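Side-chain contacts in galactonate dehydratase (Zobellia galactanivorans, PDB 5OLC), which belongs to the enolase superfamily, pairing an N-terminal domain of the mandelate racemase and muconate lactonizing enzyme type with a TIM-barrel-like C-terminal domain: residues I41-L46 with Y51-G56; P72-K77 with E83-E88; R346-L351 with M375-H380. All coordinates share one frame; numbering follows the deposited sequence.

Interaction 1. Residues I41-L46 with Y51-G56; sequences IVKITL and YGWGEG
Lys43 and Trp53 meet across a largely buried beta hairpin in the N-terminal domain, where strands 36-46 and 51-56 form two of the three strands of an antiparallel sheet. The segment axes approach to 4.5 Å with their directions 152° apart, an antiparallel, twisted pair. Two hydrogen-bonded pairs fix the register. Val42 and Gly54 exchange two nearly straight bonds, of 2.9 Å from Val42 N to Gly54 O and 2.8 Å from Gly54 N to Val42 O. Ile44 and Gly52 form a second such pair, at 3.0 Å from Ile44 N to Gly52 O and 2.8 Å from Gly52 N to Ile44 O, the latter more bent. With glycine on the second strand in both pairs, Val42 and Ile44 face no side chain opposite them; that side packs on helix 101-120.

The other face carries Ile41, Lys43, Thr45, Tyr51, Trp53 and Glu55. The Trp53 indole folds toward the first strand, and the methylene chain of Lys43 lies over one of its faces, CB being 3.5 Å from the centroid of the six-membered ring and 16° off its normal. Ile41 meets the indole at about a right angle, bringing CG2 to CE3 and CZ3, while its CD1 rests against the Glu55 side chain. Glu55 OE1 is held from outside by Thr308 OG1 and Ala311 N, and Tyr51 OH bonds to Asp372, tying the hairpin to the C-terminal part of the chain. With CG anti to the backbone N (chi1 -167°), Lys43 extends past the indole and sets NZ over the Tyr51 face, a cation-pi contact 4.8 Å from the ring centroid.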
# COMPACT_ATOMS: atom_id res chain seq x y z
N ILE A 41 -13.38 34.80 26.27
CA ILE A 41 -14.67 34.20 26.66
C ILE A 41 -15.79 34.93 25.84
O ILE A 41 -15.62 36.10 25.52
CB ILE A 41 -14.84 34.49 28.19
CG1 ILE A 41 -13.79 33.77 29.08
CG2 ILE A 41 -16.22 34.24 28.71
CD1 ILE A 41 -13.99 32.33 29.43
N VAL A 42 -16.93 34.27 25.55
CA VAL A 42 -18.08 34.88 24.86
C VAL A 42 -19.37 34.73 25.64
O VAL A 42 -19.57 33.73 26.32
CB VAL A 42 -18.38 34.35 23.44
CG1 VAL A 42 -18.02 35.34 22.35
CG2 VAL A 42 -17.80 32.96 23.20
N LYS A 43 -20.30 35.68 25.43
CA LYS A 43 -21.65 35.66 25.95
C LYS A 43 -22.58 35.98 24.77
O LYS A 43 -22.59 37.10 24.23
CB LYS A 43 -21.85 36.67 27.09
CG LYS A 43 -23.14 36.48 27.88
CD LYS A 43 -23.52 37.79 28.51
CE LYS A 43 -24.49 37.63 29.65
NZ LYS A 43 -24.42 38.78 30.61
N ILE A 44 -23.33 34.96 24.33
CA ILE A 44 -24.32 35.15 23.27
C ILE A 44 -25.62 35.29 24.01
O ILE A 44 -25.94 34.45 24.86
CB ILE A 44 -24.36 34.02 22.20
CG1 ILE A 44 -22.96 33.79 21.58
CG2 ILE A 44 -25.41 34.35 21.10
CD1 ILE A 44 -22.73 32.48 21.02
N THR A 45 -26.35 36.37 23.72
CA THR A 45 -27.66 36.63 24.32
C THR A 45 -28.71 36.78 23.20
O THR A 45 -28.50 37.45 22.18
CB THR A 45 -27.65 37.79 25.37
OG1 THR A 45 -28.24 38.96 24.82
CG2 THR A 45 -26.26 38.09 25.96
N LEU A 46 -29.85 36.11 23.43
CA LEU A 46 -31.01 36.07 22.55
C LEU A 46 -31.93 37.27 22.80
O LEU A 46 -31.81 37.92 23.85
CB LEU A 46 -31.78 34.76 22.78
CG LEU A 46 -31.01 33.41 22.68
CD1 LEU A 46 -31.97 32.24 22.80
CD2 LEU A 46 -30.21 33.30 21.38
N TYR A 51 -29.04 34.01 27.87
CA TYR A 51 -27.63 34.09 27.53
C TYR A 51 -27.00 32.73 27.59
O TYR A 51 -27.60 31.80 28.14
CB TYR A 51 -26.89 35.10 28.39
CG TYR A 51 -26.86 34.80 29.88
CD1 TYR A 51 -27.79 35.37 30.74
CD2 TYR A 51 -25.82 34.06 30.44
CE1 TYR A 51 -27.74 35.14 32.11
CE2 TYR A 51 -25.75 33.83 31.81
CZ TYR A 51 -26.71 34.38 32.64
OH TYR A 51 -26.67 34.14 33.99
N GLY A 52 -25.82 32.61 27.00
CA GLY A 52 -25.00 31.41 26.95
C GLY A 52 -23.54 31.80 26.99
O GLY A 52 -23.12 32.74 26.29
N TRP A 53 -22.76 31.13 27.85
CA TRP A 53 -21.33 31.39 28.02
C TRP A 53 -20.44 30.37 27.25
O TRP A 53 -20.66 29.16 27.30
CB TRP A 53 -20.95 31.47 29.52
CG TRP A 53 -21.34 32.76 30.18
CD1 TRP A 53 -22.35 32.96 31.08
CD2 TRP A 53 -20.74 34.05 29.97
NE1 TRP A 53 -22.41 34.28 31.46
CE2 TRP A 53 -21.44 34.98 30.78
CE3 TRP A 53 -19.65 34.50 29.21
CZ2 TRP A 53 -21.08 36.33 30.84
CZ3 TRP A 53 -19.32 35.84 29.25
CH2 TRP A 53 -20.02 36.74 30.07
N GLY A 54 -19.46 30.91 26.53
CA GLY A 54 -18.53 30.12 25.73
C GLY A 54 -17.09 30.52 25.95
O GLY A 54 -16.82 31.52 26.61
N GLU A 55 -16.17 29.74 25.40
CA GLU A 55 -14.74 29.95 25.55
C GLU A 55 -13.98 29.40 24.33
O GLU A 55 -14.35 28.37 23.77
CB GLU A 55 -14.26 29.23 26.83
CG GLU A 55 -12.86 29.55 27.31
CD GLU A 55 -12.57 29.02 28.70
OE1 GLU A 55 -13.54 28.70 29.43
OE2 GLU A 55 -11.38 28.90 29.06
N GLY A 56 -12.94 30.13 23.94
CA GLY A 56 -12.02 29.77 22.87
C GLY A 56 -10.64 29.52 23.45
O GLY A 56 -10.26 30.17 24.43

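Interaction 2. Residues P72-K77 with E83-E88; sequences PFLLGK and EVLWQE
Leu74 and Leu85 make the tightly packed half of this contact, between the loop 72-77 and the helix 82-93 that soon follows it. The two side chains cross obliquely: Leu74 CD2 lies 3.8 Å from Leu85 CD2 and equally near Leu85 CB, so one methyl of the loop residue covers both the root and a branch end of the helix residue. Lys77 adds its aliphatic root to this apolar patch, its CB standing 3.8 Å from Leu85 CD2. Both leucines are buried, and helix 101-120 and strand 11-22 close over them through Ile109 and Ile14 on Leu74, and Leu113 and Ile11 on Leu85.

Toward solvent the contact becomes looser and polar. Phe73, Lys77 and Glu88 are all partly exposed, and no hydrogen bond joins the two segments. The Glu88 chain leaves the helix with CG anti to the backbone N, then bends at chi2 (74°), which carries OE1 to 3.6 Å from Phe73 CB. Lys77 NZ stays 4.3 Å from Glu88 OE1, beyond salt-bridge range, so any attraction between them is probably modest. Each charge has a nearer partner: Glu88 OE1 forms a salt bridge with Arg92 one helical turn on, and Lys77 NZ bonds back to Phe73 O at 3.0 Å, approaching from above the carbonyl plane.

That return of the lysine spans a type II beta turn from Leu74 to Lys77, with Gly76 at its third position. The whole is a loop with a type II turn that links helices 60-70 and 82-93, apolar on one side and charged on the other, within the helical part of the enolase-type N-terminal domain.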
# COMPACT_ATOMS: atom_id res chain seq x y z
N PRO A 72 -21.25 39.52 12.49
CA PRO A 72 -22.27 40.01 11.51
C PRO A 72 -23.22 38.96 10.92
O PRO A 72 -24.41 39.27 10.79
CB PRO A 72 -21.43 40.67 10.42
CG PRO A 72 -20.21 41.12 11.12
CD PRO A 72 -19.92 40.06 12.16
N PHE A 73 -22.72 37.72 10.60
CA PHE A 73 -23.52 36.63 10.00
C PHE A 73 -24.20 35.69 11.02
O PHE A 73 -24.68 34.61 10.64
CB PHE A 73 -22.70 35.81 8.99
CG PHE A 73 -21.36 36.34 8.57
CD1 PHE A 73 -21.25 37.20 7.48
CD2 PHE A 73 -20.21 35.95 9.22
CE1 PHE A 73 -20.00 37.68 7.08
CE2 PHE A 73 -18.96 36.42 8.81
CZ PHE A 73 -18.87 37.29 7.75
N LEU A 74 -24.23 36.09 12.30
CA LEU A 74 -24.85 35.27 13.35
C LEU A 74 -26.04 35.96 14.03
O LEU A 74 -26.91 35.29 14.59
CB LEU A 74 -23.82 34.83 14.40
CG LEU A 74 -22.80 33.77 14.03
CD1 LEU A 74 -21.95 33.44 15.21
CD2 LEU A 74 -23.43 32.50 13.55
N LEU A 75 -26.05 37.30 14.02
CA LEU A 75 -27.09 38.14 14.61
C LEU A 75 -28.41 37.99 13.81
O LEU A 75 -28.39 37.98 12.57
CB LEU A 75 -26.58 39.61 14.59
CG LEU A 75 -26.00 40.24 15.87
CD1 LEU A 75 -25.04 39.33 16.61
CD2 LEU A 75 -25.29 41.50 15.54
N GLY A 76 -29.51 37.86 14.55
CA GLY A 76 -30.86 37.69 14.00
C GLY A 76 -31.18 36.29 13.52
O GLY A 76 -32.10 36.07 12.71
N LYS A 77 -30.43 35.32 14.02
CA LYS A 77 -30.56 33.92 13.69
C LYS A 77 -30.78 33.14 14.97
O LYS A 77 -30.28 33.52 16.04
CB LYS A 77 -29.32 33.42 12.91
CG LYS A 77 -29.39 33.67 11.40
CD LYS A 77 -28.19 34.43 10.84
CE LYS A 77 -28.26 34.50 9.33
NZ LYS A 77 -27.01 35.03 8.73
N GLU A 83 -26.20 23.83 14.54
CA GLU A 83 -25.47 23.28 13.40
C GLU A 83 -25.62 24.14 12.16
O GLU A 83 -24.69 24.19 11.36
CB GLU A 83 -25.86 21.82 13.13
CG GLU A 83 -24.96 20.81 13.80
CD GLU A 83 -25.35 19.34 13.74
OE1 GLU A 83 -25.81 18.88 12.67
OE2 GLU A 83 -25.14 18.64 14.76
N VAL A 84 -26.75 24.87 12.02
CA VAL A 84 -26.98 25.78 10.89
C VAL A 84 -25.99 26.96 11.01
O VAL A 84 -25.48 27.45 9.99
CB VAL A 84 -28.45 26.25 10.78
CG1 VAL A 84 -28.75 26.90 9.43
CG2 VAL A 84 -29.41 25.10 11.04
N LEU A 85 -25.71 27.38 12.26
CA LEU A 85 -24.77 28.47 12.56
C LEU A 85 -23.34 28.00 12.34
O LEU A 85 -22.56 28.73 11.73
CB LEU A 85 -24.97 29.02 13.99
CG LEU A 85 -26.38 29.47 14.35
CD1 LEU A 85 -26.52 29.72 15.81
CD2 LEU A 85 -26.80 30.70 13.56
N TRP A 86 -23.01 26.77 12.82
CA TRP A 86 -21.68 26.14 12.69
C TRP A 86 -21.31 26.03 11.23
O TRP A 86 -20.22 26.44 10.86
CB TRP A 86 -21.64 24.77 13.36
CG TRP A 86 -20.27 24.31 13.73
CD1 TRP A 86 -19.72 24.30 14.98
CD2 TRP A 86 -19.29 23.73 12.86
NE1 TRP A 86 -18.44 23.80 14.93
CE2 TRP A 86 -18.15 23.44 13.64
CE3 TRP A 86 -19.26 23.45 11.48
CZ2 TRP A 86 -17.00 22.87 13.10
CZ3 TRP A 86 -18.10 22.93 10.93
CH2 TRP A 86 -16.99 22.64 11.74
N GLN A 87 -22.24 25.56 10.40
CA GLN A 87 -22.03 25.45 8.97
C GLN A 87 -21.90 26.81 8.26
O GLN A 87 -21.18 26.91 7.26
CB GLN A 87 -23.10 24.57 8.32
CG GLN A 87 -22.79 23.08 8.42
CD GLN A 87 -21.54 22.69 7.66
OE1 GLN A 87 -21.47 22.77 6.43
NE2 GLN A 87 -20.51 22.29 8.40
N GLU A 88 -22.56 27.86 8.77
CA GLU A 88 -22.45 29.21 8.20
C GLU A 88 -21.03 29.72 8.47
O GLU A 88 -20.34 30.11 7.53
CB GLU A 88 -23.52 30.16 8.76
CG GLU A 88 -23.38 31.62 8.33
CD GLU A 88 -23.75 32.04 6.91
OE1 GLU A 88 -23.66 33.25 6.64
OE2 GLU A 88 -24.13 31.18 6.08

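Interaction 3. Residues R346-L351 with M375-H380; sequences RDEVTL and MDKLEH
Matching first torsions bring Val349 and Leu378 together: Val349 CG1 and Leu378 CG each stand anti to their own backbone N (chi1 -172° and -170°), and Val349 CG1 thereby reaches Leu378 CD2 at 3.7 Å. The second methyl, Val349 CG2, lies 3.6 Å from Lys377 O, so the valine's two methyls meet neighbouring residues of the first turn of helix 375-381, one at a side chain and one at a backbone carbonyl.

Beside this buried apolar pair runs a partly exposed polar one. The Lys377 chain, bent at chi2 and chi4, passes the Glu348 side chain at about a right angle and meets it with its methylenes: Lys377 CD is 3.6 Å from Glu348 OE1 and nearly as close to Glu348 CB. The charged ends remain 4.6 Å apart, from Lys377 NZ to Glu348 OE1, so no salt bridge forms between them. Glu348 OE1 instead bonds to Tyr381 OH, and Lys377 NZ has a long, weak ion pair with Asp374.

Helix 344-349 and helix 375-381 thus meet where strand 350-357 begins and strand 371-373 has just ended; Val373 touches both Val349 and Leu378, and Ile19 of strand 11-22 packs against both from the N-terminal domain.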
# COMPACT_ATOMS: atom_id res chain seq x y z
N ARG A 346 -10.07 31.55 36.11
CA ARG A 346 -10.85 30.32 36.19
C ARG A 346 -11.65 30.28 37.49
O ARG A 346 -12.85 30.01 37.45
CB ARG A 346 -9.92 29.10 36.05
CG ARG A 346 -10.52 27.74 36.38
CD ARG A 346 -9.85 27.13 37.59
NE ARG A 346 -8.48 26.74 37.29
CZ ARG A 346 -7.60 26.31 38.19
NH1 ARG A 346 -7.95 26.18 39.47
NH2 ARG A 346 -6.38 25.98 37.82
N ASP A 347 -11.01 30.57 38.63
CA ASP A 347 -11.67 30.48 39.93
C ASP A 347 -12.49 31.73 40.37
O ASP A 347 -13.41 31.58 41.17
CB ASP A 347 -10.67 30.06 41.00
CG ASP A 347 -10.22 28.61 40.83
OD1 ASP A 347 -11.10 27.73 40.67
OD2 ASP A 347 -9.00 28.36 40.86
N GLU A 348 -12.20 32.92 39.81
CA GLU A 348 -12.94 34.13 40.18
C GLU A 348 -13.94 34.60 39.13
O GLU A 348 -15.08 34.89 39.49
CB GLU A 348 -11.98 35.28 40.56
CG GLU A 348 -11.12 35.03 41.79
CD GLU A 348 -10.06 36.08 42.09
OE1 GLU A 348 -10.33 37.28 41.87
OE2 GLU A 348 -8.97 35.69 42.58
N VAL A 349 -13.53 34.71 37.86
CA VAL A 349 -14.42 35.20 36.80
C VAL A 349 -15.56 34.21 36.50
O VAL A 349 -16.68 34.65 36.26
CB VAL A 349 -13.67 35.64 35.52
CG1 VAL A 349 -14.60 36.33 34.53
CG2 VAL A 349 -12.50 36.57 35.85
N THR A 350 -15.27 32.89 36.55
CA THR A 350 -16.30 31.87 36.28
C THR A 350 -16.76 31.12 37.52
O THR A 350 -15.98 30.66 38.34
CB THR A 350 -15.89 30.91 35.17
OG1 THR A 350 -14.60 30.38 35.44
CG2 THR A 350 -15.94 31.55 33.80
N LEU A 351 -18.09 30.98 37.58
CA LEU A 351 -18.86 30.34 38.63
C LEU A 351 -19.42 29.00 38.16
O LEU A 351 -20.23 28.95 37.22
CB LEU A 351 -20.01 31.27 39.05
CG LEU A 351 -19.65 32.71 39.40
CD1 LEU A 351 -20.74 33.65 38.95
CD2 LEU A 351 -19.33 32.85 40.88
N MET A 375 -19.92 39.22 36.85
CA MET A 375 -19.75 40.40 36.00
C MET A 375 -18.89 41.52 36.62
O MET A 375 -18.40 42.38 35.87
CB MET A 375 -21.11 40.92 35.53
CG MET A 375 -21.89 39.91 34.70
SD MET A 375 -21.01 39.26 33.25
CE MET A 375 -21.71 40.28 31.95
N ASP A 376 -18.66 41.47 37.95
CA ASP A 376 -17.80 42.42 38.66
C ASP A 376 -16.35 41.99 38.50
O ASP A 376 -15.49 42.83 38.20
CB ASP A 376 -18.20 42.54 40.14
CG ASP A 376 -19.59 43.12 40.38
OD1 ASP A 376 -20.03 43.99 39.57
OD2 ASP A 376 -20.22 42.75 41.39
N LYS A 377 -16.07 40.67 38.65
CA LYS A 377 -14.73 40.10 38.46
C LYS A 377 -14.35 40.05 36.97
O LYS A 377 -13.17 40.02 36.64
CB LYS A 377 -14.61 38.72 39.12
CG LYS A 377 -14.91 38.77 40.60
CD LYS A 377 -13.69 38.41 41.43
CE LYS A 377 -14.07 37.93 42.82
NZ LYS A 377 -14.84 36.65 42.80
N LEU A 378 -15.37 40.11 36.09
CA LEU A 378 -15.24 40.19 34.63
C LEU A 378 -14.74 41.59 34.31
O LEU A 378 -13.69 41.70 33.67
CB LEU A 378 -16.60 39.90 33.94
CG LEU A 378 -16.71 39.69 32.41
CD1 LEU A 378 -16.79 40.99 31.64
CD2 LEU A 378 -15.68 38.74 31.87
N GLU A 379 -15.44 42.66 34.78
CA GLU A 379 -15.05 44.07 34.58
C GLU A 379 -13.68 44.39 35.16
O GLU A 379 -12.94 45.18 34.57
CB GLU A 379 -16.10 45.04 35.14
CG GLU A 379 -17.30 45.26 34.23
CD GLU A 379 -17.07 46.02 32.94
OE1 GLU A 379 -17.67 45.63 31.91
OE2 GLU A 379 -16.32 47.03 32.97
N HIS A 380 -13.34 43.75 36.29
CA HIS A 380 -12.06 43.93 36.96
C HIS A 380 -10.89 43.36 36.18
O HIS A 380 -9.88 44.04 36.05
CB HIS A 380 -12.07 43.37 38.39
CG HIS A 380 -10.74 43.52 39.07
ND1 HIS A 380 -9.95 42.42 39.35
CD2 HIS A 380 -10.07 44.64 39.42
CE1 HIS A 380 -8.85 42.90 39.91
NE2 HIS A 380 -8.87 44.23 39.96

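Interaction 1 is the most buried of the three and the only one joined by hydrogen bonds between its segments; interactions 2 and 3 rely on a small apolar pair flanked by oppositely charged side chains that do not form a salt bridge with each other. Strand 11-22 touches all three. Helix 101-120 backs interactions 1 and 2, whose centres lie about 14 Å apart within the N-terminal domain. Interaction 3 belongs to the C-terminal region yet touches interaction 1 directly: Met375 packs its SD 3.8 Å from Trp53 CZ2 and its CE beside Lys43 NZ. Interactions 2 and 3, with centres about 28 Å apart, do not meet.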